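Local coordinates for Rho GTPase-activating protein 26 (PDB 1F7C) that stimulates GTP hydrolysis by the small GTPases RhoA and Cdc42, the chain here being its all-helical RhoGAP (BH) domain, at residues 171-176 and 204-209; 151-156 and 214-219. One frame throughout, in Å; residues are numbered along the deposited sequence.

Contact 1: 171-176 and 204-209; sequences MTVANL and VIEILI
Val173 meets Glu206 where the first turn of helix 173-184 packs on helix 198-210. Its CG1 methyl lies 3.8 Å from Glu206 CG, and it can do so because that methyl stands anti to the backbone N (chi1 171°), while the other branch, CG2, passes Ile209 CG2 at 4.2 Å. Farther along, Ile209 CD1 rests against Leu176 CB at 4.0 Å. The glutamate runs extended beyond CG and brings its carboxylate to Ala174, OE2 sitting 3.6 Å from Ala174 CA. No direct hydrogen bond joins 171-176 to 204-209; a water bridges them instead, donating to Ala174 O at 2.8 Å and to Glu206 OE2. Replacing Glu206 with an alanine would probably leave that water without its second acceptor and take away the CG methylene that Val173 CG1 packs on. Further out, Thr172 is the N-cap: its OG1 accepts from Asn175 N at 3.2 Å, nearly straight at 165°, fixing the start of the helix. Ala163 of helix 146-164 also touches Val173 and Leu176, and the Leu176 side chain lies about 7 Å from that of Arg60, the predicted arginine finger. The contact is therefore two-sided in chemistry, apolar where buried Leu176 and Ile209 meet, water-bridged at Glu206 and exposed Ala174.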
ATOM      1  N   MET A 171       4.806   3.715  13.526  1.00 33.44           N
ATOM      2  CA  MET A 171       4.198   2.825  12.543  1.00 31.44           C
ATOM      3  C   MET A 171       5.027   1.594  12.217  1.00 30.40           C
ATOM      4  O   MET A 171       5.842   1.597  11.300  1.00 30.54           O
ATOM      5  CB  MET A 171       3.867   3.590  11.262  1.00 30.67           C
ATOM      6  CG  MET A 171       2.825   4.693  11.454  1.00 30.21           C
ATOM      7  SD  MET A 171       1.285   4.142  12.279  1.00 33.93           S
ATOM      8  CE  MET A 171       0.542   3.081  10.978  1.00 28.28           C
ATOM      9  N   THR A 172       4.802   0.540  12.988  1.00 29.07           N
ATOM     10  CA  THR A 172       5.494  -0.714  12.797  1.00 30.04           C
ATOM     11  C   THR A 172       4.872  -1.424  11.607  1.00 29.80           C
ATOM     12  O   THR A 172       3.856  -0.982  11.065  1.00 28.43           O
ATOM     13  CB  THR A 172       5.335  -1.630  14.019  1.00 30.76           C
ATOM     14  OG1 THR A 172       3.954  -1.970  14.180  1.00 32.78           O
ATOM     15  CG2 THR A 172       5.829  -0.931  15.281  1.00 33.20           C
ATOM     16  N   VAL A 173       5.482  -2.537  11.215  1.00 29.01           N
ATOM     17  CA  VAL A 173       4.985  -3.333  10.102  1.00 30.96           C
ATOM     18  C   VAL A 173       3.531  -3.728  10.387  1.00 31.40           C
ATOM     19  O   VAL A 173       2.640  -3.519   9.566  1.00 31.21           O
ATOM     20  CB  VAL A 173       5.852  -4.607   9.924  1.00 32.99           C
ATOM     21  CG1 VAL A 173       5.216  -5.546   8.912  1.00 32.67           C
ATOM     22  CG2 VAL A 173       7.256  -4.210   9.478  1.00 28.86           C
ATOM     23  N   ALA A 174       3.301  -4.282  11.571  1.00 32.01           N
ATOM     24  CA  ALA A 174       1.967  -4.703  11.971  1.00 31.68           C
ATOM     25  C   ALA A 174       0.961  -3.554  11.881  1.00 31.44           C
ATOM     26  O   ALA A 174      -0.146  -3.747  11.382  1.00 33.04           O
ATOM     27  CB  ALA A 174       2.009  -5.271  13.380  1.00 30.59           C
ATOM     28  N   ASN A 175       1.336  -2.367  12.359  1.00 30.61           N
ATOM     29  CA  ASN A 175       0.443  -1.212  12.295  1.00 31.12           C
ATOM     30  C   ASN A 175       0.140  -0.785  10.855  1.00 31.19           C
ATOM     31  O   ASN A 175      -0.944  -0.296  10.558  1.00 32.23           O
ATOM     32  CB  ASN A 175       1.041  -0.016  13.041  1.00 34.90           C
ATOM     33  CG  ASN A 175       0.983  -0.171  14.545  1.00 36.94           C
ATOM     34  OD1 ASN A 175       0.281  -1.036  15.070  1.00 37.27           O
ATOM     35  ND2 ASN A 175       1.716   0.681  15.251  1.00 36.07           N
ATOM     36  N   LEU A 176       1.101  -0.947   9.957  1.00 28.49           N
ATOM     37  CA  LEU A 176       0.865  -0.570   8.580  1.00 27.34           C
ATOM     38  C   LEU A 176      -0.038  -1.619   7.937  1.00 26.82           C
ATOM     39  O   LEU A 176      -0.874  -1.300   7.097  1.00 25.11           O
ATOM     40  CB  LEU A 176       2.198  -0.429   7.833  1.00 23.97           C
ATOM     41  CG  LEU A 176       3.019   0.776   8.321  1.00 24.66           C
ATOM     42  CD1 LEU A 176       4.438   0.730   7.769  1.00 21.76           C
ATOM     43  CD2 LEU A 176       2.316   2.067   7.910  1.00 20.75           C
ATOM     44  N   VAL A 204      -0.832 -10.562   4.848  1.00 32.62           N
ATOM     45  CA  VAL A 204      -0.326 -10.491   3.490  1.00 31.60           C
ATOM     46  C   VAL A 204       0.485  -9.197   3.317  1.00 30.21           C
ATOM     47  O   VAL A 204       1.601  -9.225   2.795  1.00 27.07           O
ATOM     48  CB  VAL A 204      -1.500 -10.554   2.459  1.00 32.83           C
ATOM     49  CG1 VAL A 204      -1.025 -10.128   1.078  1.00 28.98           C
ATOM     50  CG2 VAL A 204      -2.051 -11.980   2.391  1.00 33.37           C
ATOM     51  N   ILE A 205      -0.068  -8.073   3.766  1.00 27.73           N
ATOM     52  CA  ILE A 205       0.639  -6.809   3.641  1.00 29.08           C
ATOM     53  C   ILE A 205       1.957  -6.866   4.433  1.00 29.27           C
ATOM     54  O   ILE A 205       2.994  -6.403   3.954  1.00 28.39           O
ATOM     55  CB  ILE A 205      -0.222  -5.639   4.141  1.00 30.33           C
ATOM     56  CG1 ILE A 205      -1.572  -5.640   3.404  1.00 31.07           C
ATOM     57  CG2 ILE A 205       0.521  -4.324   3.944  1.00 30.14           C
ATOM     58  CD1 ILE A 205      -1.489  -5.687   1.884  1.00 26.76           C
ATOM     59  N   GLU A 206       1.908  -7.449   5.630  1.00 26.12           N
ATOM     60  CA  GLU A 206       3.085  -7.576   6.471  1.00 27.94           C
ATOM     61  C   GLU A 206       4.184  -8.342   5.761  1.00 27.99           C
ATOM     62  O   GLU A 206       5.342  -7.930   5.773  1.00 29.41           O
ATOM     63  CB  GLU A 206       2.746  -8.290   7.771  1.00 30.76           C
ATOM     64  CG  GLU A 206       1.943  -7.468   8.756  1.00 33.29           C
ATOM     65  CD  GLU A 206       1.716  -8.225  10.041  1.00 36.19           C
ATOM     66  OE1 GLU A 206       2.510  -9.153  10.315  1.00 37.50           O
ATOM     67  OE2 GLU A 206       0.766  -7.896  10.779  1.00 35.94           O
ATOM     68  N   ILE A 207       3.824  -9.463   5.150  1.00 28.29           N
ATOM     69  CA  ILE A 207       4.794 -10.271   4.432  1.00 29.13           C
ATOM     70  C   ILE A 207       5.407  -9.489   3.271  1.00 27.93           C
ATOM     71  O   ILE A 207       6.602  -9.569   3.026  1.00 28.46           O
ATOM     72  CB  ILE A 207       4.146 -11.560   3.893  1.00 30.42           C
ATOM     73  CG1 ILE A 207       3.764 -12.472   5.064  1.00 32.08           C
ATOM     74  CG2 ILE A 207       5.112 -12.282   2.964  1.00 30.83           C
ATOM     75  CD1 ILE A 207       2.840 -13.630   4.687  1.00 31.50           C
ATOM     76  N   LEU A 208       4.587  -8.723   2.566  1.00 28.85           N
ATOM     77  CA  LEU A 208       5.070  -7.938   1.437  1.00 27.89           C
ATOM     78  C   LEU A 208       6.010  -6.818   1.850  1.00 27.60           C
ATOM     79  O   LEU A 208       6.916  -6.462   1.096  1.00 28.36           O
ATOM     80  CB  LEU A 208       3.899  -7.359   0.647  1.00 26.42           C
ATOM     81  CG  LEU A 208       3.096  -8.369  -0.183  1.00 29.07           C
ATOM     82  CD1 LEU A 208       1.981  -7.646  -0.918  1.00 25.36           C
ATOM     83  CD2 LEU A 208       4.010  -9.070  -1.171  1.00 25.60           C
ATOM     84  N   ILE A 209       5.790  -6.252   3.035  1.00 27.57           N
ATOM     85  CA  ILE A 209       6.643  -5.177   3.540  1.00 27.52           C
ATOM     86  C   ILE A 209       7.996  -5.755   3.984  1.00 28.74           C
ATOM     87  O   ILE A 209       9.053  -5.244   3.618  1.00 27.98           O
ATOM     88  CB  ILE A 209       5.987  -4.444   4.745  1.00 27.10           C
ATOM     89  CG1 ILE A 209       4.740  -3.687   4.278  1.00 25.95           C
ATOM     90  CG2 ILE A 209       6.987  -3.479   5.400  1.00 21.09           C
ATOM     91  CD1 ILE A 209       3.924  -3.091   5.414  1.00 22.76           C
TER
HETATM   92  O   HOH W   1      -1.110  -6.305  10.597  1.00 31.66           O

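Contact 2: 151-156 and 214-219; sequences MLHLLM and KIFNTV
His153 carries its ring anti to the backbone N (chi1 -172°), while Phe216 holds CG anti to its carbonyl carbon, and the two side chains run antiparallel alongside one another. Their rings end up nearly parallel, planes 5° apart, but displaced until little ring area is shared, with centroids 4.8 Å apart. Each ring receives a CH-pi contact from an aliphatic carbon of the other residue: Phe216 CB stands over the centre of the imidazole, 3.4 Å from its centroid, and His153 CA lies over one face of the phenyl ring, 3.9 Å from its centroid. Ile215 CG2 occupies the opposite face. At the phenyl edge, near the ring plane, Leu152 CG reaches CZ at 3.9 Å, and Met156 CG comes obliquely to CE1 at 3.9 Å. Polar groups gather at Asn217. Its OD1 approaches His153 CE1 at 3.3 Å, the amide turned 63° from the imidazole, and a water in the imidazole plane bonds His153 NE2 at 3.1 Å and, weakly, Asn217 ND2. Phe216 thus plugs the short C-terminal helix 212-217 onto helix 146-164, and Val141 of helix 130-141 also touches its side chain.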
ATOM      1  N   MET A 151       2.964  -0.744  -9.139  1.00 27.47           N
ATOM      2  CA  MET A 151       2.481   0.160  -8.114  1.00 27.61           C
ATOM      3  C   MET A 151       2.654  -0.470  -6.741  1.00 27.44           C
ATOM      4  O   MET A 151       3.028   0.199  -5.784  1.00 24.74           O
ATOM      5  CB  MET A 151       1.016   0.501  -8.332  1.00 28.45           C
ATOM      6  CG  MET A 151       0.570   1.617  -7.439  1.00 34.56           C
ATOM      7  SD  MET A 151      -0.951   2.345  -8.001  1.00 45.49           S
ATOM      8  CE  MET A 151      -0.367   3.199  -9.453  1.00 41.58           C
ATOM      9  N   LEU A 152       2.378  -1.764  -6.662  1.00 24.87           N
ATOM     10  CA  LEU A 152       2.510  -2.501  -5.426  1.00 26.76           C
ATOM     11  C   LEU A 152       3.982  -2.456  -4.963  1.00 27.55           C
ATOM     12  O   LEU A 152       4.279  -2.419  -3.766  1.00 25.98           O
ATOM     13  CB  LEU A 152       2.068  -3.946  -5.666  1.00 27.34           C
ATOM     14  CG  LEU A 152       1.835  -4.828  -4.448  1.00 31.74           C
ATOM     15  CD1 LEU A 152       0.699  -4.250  -3.589  1.00 30.47           C
ATOM     16  CD2 LEU A 152       1.500  -6.233  -4.923  1.00 34.23           C
ATOM     17  N   HIS A 153       4.896  -2.457  -5.925  1.00 28.25           N
ATOM     18  CA  HIS A 153       6.323  -2.420  -5.631  1.00 28.62           C
ATOM     19  C   HIS A 153       6.726  -1.086  -4.992  1.00 28.35           C
ATOM     20  O   HIS A 153       7.427  -1.066  -3.981  1.00 29.28           O
ATOM     21  CB  HIS A 153       7.133  -2.650  -6.910  1.00 27.63           C
ATOM     22  CG  HIS A 153       8.600  -2.813  -6.671  1.00 30.85           C
ATOM     23  ND1 HIS A 153       9.515  -2.919  -7.695  1.00 31.10           N
ATOM     24  CD2 HIS A 153       9.309  -2.912  -5.520  1.00 32.04           C
ATOM     25  CE1 HIS A 153      10.724  -3.078  -7.185  1.00 28.89           C
ATOM     26  NE2 HIS A 153      10.626  -3.077  -5.868  1.00 29.96           N
ATOM     27  N   LEU A 154       6.286   0.018  -5.591  1.00 26.81           N
ATOM     28  CA  LEU A 154       6.583   1.347  -5.076  1.00 28.36           C
ATOM     29  C   LEU A 154       6.034   1.500  -3.674  1.00 28.53           C
ATOM     30  O   LEU A 154       6.694   2.053  -2.805  1.00 31.59           O
ATOM     31  CB  LEU A 154       5.954   2.434  -5.947  1.00 27.88           C
ATOM     32  CG  LEU A 154       6.455   2.630  -7.373  1.00 31.15           C
ATOM     33  CD1 LEU A 154       5.559   3.645  -8.091  1.00 33.35           C
ATOM     34  CD2 LEU A 154       7.884   3.110  -7.350  1.00 30.63           C
ATOM     35  N   LEU A 155       4.812   1.025  -3.462  1.00 27.32           N
ATOM     36  CA  LEU A 155       4.174   1.119  -2.164  1.00 27.32           C
ATOM     37  C   LEU A 155       4.863   0.335  -1.060  1.00 25.35           C
ATOM     38  O   LEU A 155       5.068   0.869   0.021  1.00 22.35           O
ATOM     39  CB  LEU A 155       2.718   0.675  -2.252  1.00 30.82           C
ATOM     40  CG  LEU A 155       1.704   1.793  -2.482  1.00 37.23           C
ATOM     41  CD1 LEU A 155       0.322   1.182  -2.743  1.00 37.20           C
ATOM     42  CD2 LEU A 155       1.683   2.713  -1.267  1.00 34.27           C
ATOM     43  N   MET A 156       5.206  -0.925  -1.322  1.00 24.48           N
ATOM     44  CA  MET A 156       5.857  -1.749  -0.306  1.00 27.11           C
ATOM     45  C   MET A 156       7.286  -1.278   0.028  1.00 28.94           C
ATOM     46  O   MET A 156       7.731  -1.353   1.176  1.00 25.24           O
ATOM     47  CB  MET A 156       5.875  -3.222  -0.739  1.00 27.15           C
ATOM     48  CG  MET A 156       4.500  -3.885  -0.848  1.00 26.09           C
ATOM     49  SD  MET A 156       3.493  -3.731   0.646  1.00 29.02           S
ATOM     50  CE  MET A 156       2.388  -2.447   0.148  1.00 26.14           C
ATOM     51  N   LYS A 214      13.310  -9.258  -1.884  1.00 35.13           N
ATOM     52  CA  LYS A 214      13.289 -10.570  -2.508  1.00 36.77           C
ATOM     53  C   LYS A 214      12.093 -10.753  -3.440  1.00 37.21           C
ATOM     54  O   LYS A 214      12.248 -11.162  -4.590  1.00 37.53           O
ATOM     55  CB  LYS A 214      13.276 -11.655  -1.430  1.00 38.78           C
ATOM     56  CG  LYS A 214      13.054 -13.063  -1.956  1.00 42.70           C
ATOM     57  CD  LYS A 214      12.877 -14.045  -0.804  1.00 47.24           C
ATOM     58  CE  LYS A 214      12.543 -15.457  -1.290  1.00 50.33           C
ATOM     59  NZ  LYS A 214      13.636 -16.072  -2.100  1.00 50.53           N
ATOM     60  N   ILE A 215      10.902 -10.430  -2.945  1.00 35.63           N
ATOM     61  CA  ILE A 215       9.689 -10.591  -3.726  1.00 33.09           C
ATOM     62  C   ILE A 215       9.617  -9.782  -5.013  1.00 33.82           C
ATOM     63  O   ILE A 215       9.237 -10.324  -6.055  1.00 31.89           O
ATOM     64  CB  ILE A 215       8.444 -10.288  -2.868  1.00 32.27           C
ATOM     65  CG1 ILE A 215       8.195 -11.456  -1.909  1.00 31.11           C
ATOM     66  CG2 ILE A 215       7.231 -10.028  -3.763  1.00 30.44           C
ATOM     67  CD1 ILE A 215       7.202 -11.141  -0.821  1.00 31.14           C
ATOM     68  N   PHE A 216       9.976  -8.501  -4.958  1.00 32.45           N
ATOM     69  CA  PHE A 216       9.895  -7.671  -6.158  1.00 34.14           C
ATOM     70  C   PHE A 216      11.141  -7.576  -7.033  1.00 36.03           C
ATOM     71  O   PHE A 216      11.034  -7.282  -8.223  1.00 35.37           O
ATOM     72  CB  PHE A 216       9.447  -6.250  -5.807  1.00 32.70           C
ATOM     73  CG  PHE A 216       8.072  -6.175  -5.216  1.00 33.32           C
ATOM     74  CD1 PHE A 216       7.891  -6.191  -3.836  1.00 31.79           C
ATOM     75  CD2 PHE A 216       6.948  -6.117  -6.044  1.00 32.89           C
ATOM     76  CE1 PHE A 216       6.615  -6.154  -3.284  1.00 30.21           C
ATOM     77  CE2 PHE A 216       5.663  -6.081  -5.504  1.00 26.20           C
ATOM     78  CZ  PHE A 216       5.499  -6.100  -4.123  1.00 31.86           C
ATOM     79  N   ASN A 217      12.321  -7.817  -6.474  1.00 39.94           N
ATOM     80  CA  ASN A 217      13.527  -7.693  -7.288  1.00 42.64           C
ATOM     81  C   ASN A 217      14.084  -8.983  -7.867  1.00 42.98           C
ATOM     82  O   ASN A 217      15.053  -8.950  -8.617  1.00 46.01           O
ATOM     83  CB  ASN A 217      14.614  -6.957  -6.508  1.00 44.65           C
ATOM     84  CG  ASN A 217      14.196  -5.549  -6.132  1.00 47.05           C
ATOM     85  OD1 ASN A 217      13.545  -4.858  -6.917  1.00 45.92           O
ATOM     86  ND2 ASN A 217      14.579  -5.112  -4.935  1.00 47.67           N
ATOM     87  N   THR A 218      13.465 -10.113  -7.539  1.00 43.08           N
ATOM     88  CA  THR A 218      13.912 -11.403  -8.060  1.00 41.60           C
ATOM     89  C   THR A 218      12.710 -12.210  -8.560  1.00 42.95           C
ATOM     90  O   THR A 218      11.580 -11.990  -8.123  1.00 41.49           O
ATOM     91  CB  THR A 218      14.635 -12.233  -6.974  1.00 40.17           C
ATOM     92  OG1 THR A 218      13.668 -12.963  -6.210  1.00 35.57           O
ATOM     93  CG2 THR A 218      15.434 -11.325  -6.036  1.00 37.20           C
ATOM     94  N   VAL A 219      12.963 -13.137  -9.479  1.00 44.64           N
ATOM     95  CA  VAL A 219      11.924 -13.999 -10.037  1.00 47.20           C
ATOM     96  C   VAL A 219      11.751 -15.217  -9.138  1.00 48.04           C
ATOM     97  O   VAL A 219      12.721 -15.745  -8.606  1.00 48.36           O
ATOM     98  CB  VAL A 219      12.296 -14.462 -11.458  1.00 48.99           C
ATOM     99  CG1 VAL A 219      11.366 -15.584 -11.911  1.00 49.99           C
ATOM    100  CG2 VAL A 219      12.214 -13.280 -12.420  1.00 49.37           C
TER
HETATM  101  O   HOH W   2      12.300  -3.219  -3.302  1.00 46.66           O

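Overall arrangement
Contacts 1 and 2 lie with their centres about 14 Å apart in the all-helical RhoGAP domain. Along the chain contact 1 lies inside the loop that contact 2 closes: 151-156 comes first, then 171-176 and 204-209, and last 214-219. Helices 198-210 and 212-217 are consecutive; the former packs on helix 173-184 in contact 1 and the latter on helix 146-164 in contact 2, while Met156 also meets helix 198-210. The contacts touch directly, since Met156 SD packs 3.7 Å from Leu208 CB and Leu208 CD2 lies 3.8 Å from Ile215 CD1. Contact 1 is near the predicted arginine finger, whereas contact 2 is buried packing away from that site.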